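Local coordinates for protein D-3-phosphoglycerate dehydrogenase (Sulfolobus tokodaii, PDB 2EKL) that probably oxidises D-3-phosphoglycerate with NAD as the coenzyme, at residues Ile17-Leu22 against Ile27-Met32. Numbering follows the deposited sequence.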
loop_
_atom_site.group_PDB
_atom_site.type_symbol
_atom_site.label_atom_id
_atom_site.label_comp_id
_atom_site.label_asym_id
_atom_site.label_seq_id
_atom_site.Cartn_x
_atom_site.Cartn_y
_atom_site.Cartn_z
ATOM N N ILE A 17 -18.944 -15.170 20.230
ATOM C CA ILE A 17 -17.988 -16.003 20.953
ATOM C C ILE A 17 -17.974 -15.687 22.447
ATOM O O ILE A 17 -17.970 -16.594 23.282
ATOM C CB ILE A 17 -16.555 -15.839 20.392
ATOM C CG1 ILE A 17 -15.583 -16.743 21.157
ATOM C CG2 ILE A 17 -16.108 -14.392 20.510
ATOM C CD1 ILE A 17 -15.912 -18.219 21.077
ATOM N N LEU A 18 -17.982 -14.399 22.781
ATOM C CA LEU A 18 -17.958 -13.964 24.174
ATOM C C LEU A 18 -19.237 -14.358 24.906
ATOM O O LEU A 18 -19.187 -14.868 26.023
ATOM C CB LEU A 18 -17.751 -12.445 24.247
ATOM C CG LEU A 18 -17.474 -11.806 25.614
ATOM C CD1 LEU A 18 -16.789 -10.458 25.410
ATOM C CD2 LEU A 18 -18.763 -11.633 26.398
ATOM N N ILE A 19 -20.381 -14.122 24.272
ATOM C CA ILE A 19 -21.661 -14.457 24.881
ATOM C C ILE A 19 -21.775 -15.968 25.079
ATOM O O ILE A 19 -22.190 -16.437 26.139
ATOM C CB ILE A 19 -22.834 -13.982 24.002
ATOM C CG1 ILE A 19 -22.747 -12.469 23.796
ATOM C CG2 ILE A 19 -24.156 -14.343 24.662
ATOM C CD1 ILE A 19 -23.833 -11.911 22.890
ATOM N N LYS A 20 -21.406 -16.721 24.050
ATOM C CA LYS A 20 -21.461 -18.180 24.103
ATOM C C LYS A 20 -20.579 -18.716 25.226
ATOM O O LYS A 20 -20.978 -19.613 25.968
ATOM C CB LYS A 20 -21.008 -18.766 22.761
ATOM C CG LYS A 20 -20.753 -20.269 22.771
ATOM C CD LYS A 20 -20.471 -20.785 21.364
ATOM C CE LYS A 20 -19.958 -22.220 21.386
ATOM N NZ LYS A 20 -20.913 -23.149 22.051
ATOM N N THR A 21 -19.382 -18.154 25.351
ATOM C CA THR A 21 -18.440 -18.581 26.377
ATOM C C THR A 21 -18.997 -18.367 27.782
ATOM O O THR A 21 -18.877 -19.239 28.645
ATOM C CB THR A 21 -17.094 -17.836 26.219
ATOM O OG1 THR A 21 -16.522 -18.167 24.947
ATOM C CG2 THR A 21 -16.120 -18.236 27.319
ATOM N N LEU A 22 -19.617 -17.213 28.008
ATOM C CA LEU A 22 -20.197 -16.905 29.307
ATOM C C LEU A 22 -21.387 -17.815 29.596
ATOM O O LEU A 22 -21.516 -18.351 30.696
ATOM C CB LEU A 22 -20.643 -15.442 29.357
ATOM C CG LEU A 22 -19.521 -14.400 29.331
ATOM C CD1 LEU A 22 -20.119 -13.004 29.319
ATOM C CD2 LEU A 22 -18.617 -14.589 30.547
ATOM N N ILE A 27 -23.026 -18.519 33.514
ATOM C CA ILE A 27 -23.183 -17.127 33.914
ATOM C C ILE A 27 -24.499 -16.597 33.313
ATOM O O ILE A 27 -24.854 -16.884 32.175
ATOM C CB ILE A 27 -22.030 -16.280 33.363
ATOM C CG1 ILE A 27 -20.661 -16.617 33.982
ATOM C CG2 ILE A 27 -22.308 -14.799 33.576
ATOM C CD1 ILE A 27 -20.725 -16.892 35.488
ATOM N N GLN A 28 -25.239 -15.840 34.118
ATOM C CA GLN A 28 -26.508 -15.271 33.678
ATOM C C GLN A 28 -26.180 -14.086 32.774
ATOM O O GLN A 28 -25.678 -13.068 33.239
ATOM C CB GLN A 28 -27.326 -14.796 34.884
ATOM C CG GLN A 28 -28.720 -14.297 34.529
ATOM C CD GLN A 28 -29.440 -13.661 35.707
ATOM O OE1 GLN A 28 -29.656 -14.297 36.742
ATOM N NE2 GLN A 28 -29.814 -12.396 35.553
ATOM N N VAL A 29 -26.458 -14.227 31.484
ATOM C CA VAL A 29 -26.158 -13.166 30.531
ATOM C C VAL A 29 -27.390 -12.491 29.929
ATOM O O VAL A 29 -28.205 -13.133 29.266
ATOM C CB VAL A 29 -25.281 -13.705 29.379
ATOM C CG1 VAL A 29 -24.958 -12.583 28.396
ATOM C CG2 VAL A 29 -23.998 -14.309 29.942
ATOM N N ASP A 30 -27.522 -11.191 30.175
ATOM C CA ASP A 30 -28.633 -10.426 29.620
ATOM C C ASP A 30 -28.085 -9.622 28.453
ATOM O O ASP A 30 -27.333 -8.668 28.642
ATOM C CB ASP A 30 -29.238 -9.489 30.670
ATOM C CG ASP A 30 -29.958 -10.240 31.772
ATOM O OD1 ASP A 30 -30.386 -11.387 31.525
ATOM O OD2 ASP A 30 -30.112 -9.682 32.877
ATOM N N TYR A 31 -28.458 -10.026 27.243
ATOM C CA TYR A 31 -27.996 -9.367 26.030
ATOM C C TYR A 31 -29.003 -8.325 25.544
ATOM O O TYR A 31 -30.039 -8.669 24.979
ATOM C CB TYR A 31 -27.756 -10.421 24.950
ATOM C CG TYR A 31 -27.149 -9.905 23.668
ATOM C CD1 TYR A 31 -26.075 -9.015 23.687
ATOM C CD2 TYR A 31 -27.608 -10.356 22.431
ATOM C CE1 TYR A 31 -25.471 -8.593 22.509
ATOM C CE2 TYR A 31 -27.009 -9.940 21.249
ATOM C CZ TYR A 31 -25.942 -9.061 21.295
ATOM O OH TYR A 31 -25.341 -8.657 20.128
ATOM N N MET A 32 -28.682 -7.055 25.775
ATOM C CA MET A 32 -29.538 -5.937 25.384
ATOM C C MET A 32 -28.717 -4.988 24.509
ATOM O O MET A 32 -28.383 -3.879 24.922
ATOM C CB MET A 32 -30.032 -5.213 26.641
ATOM C CG MET A 32 -30.687 -6.145 27.652
ATOM S SD MET A 32 -31.299 -5.332 29.146
ATOM C CE MET A 32 -32.902 -4.760 28.586
#
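The backbone N of I27 donates to L22 O at 3.2 Å, joining helix 16-24 to the residue just before strand 28-31. This is the return half of a beta-alpha-beta unit: strand 7-10, helix 16-24, strand 28-31. The N-H comes in tilted from the carbonyl plane of L22, and the bond is moderately bent, at 148°. On the helix, I17 O is gripped twice by T21, whose N and OG1 reach it from opposite faces of its plane.

Beyond the turn the contact is apolar. V29 CG2 presses on L22 CB at 3.6 Å, and these two side chains cross at about a right angle. I19 CG2 lies 4.2 Å from V29 CG1, a looser touch. I10 of the neighbouring parallel strand also packs on I19, V29 and Y31. At the far end I19 meets the Y31 ring. I19 CG1 stands anti to the carbonyl carbon (chi1 -59°), and the extended chain beyond it carries CD1 over the ring face. The Y31 hydroxyl is hydrogen-bonded to the backbone N of I14, in the loop before the helix. An alanine in place of Y31 would probably leave I19 CD1 without its aromatic surface and the I14 amide without this partner. I19 CD1 sits 3.7 Å from the Y31 ring centroid, 9° off the ring normal, a CH-pi contact.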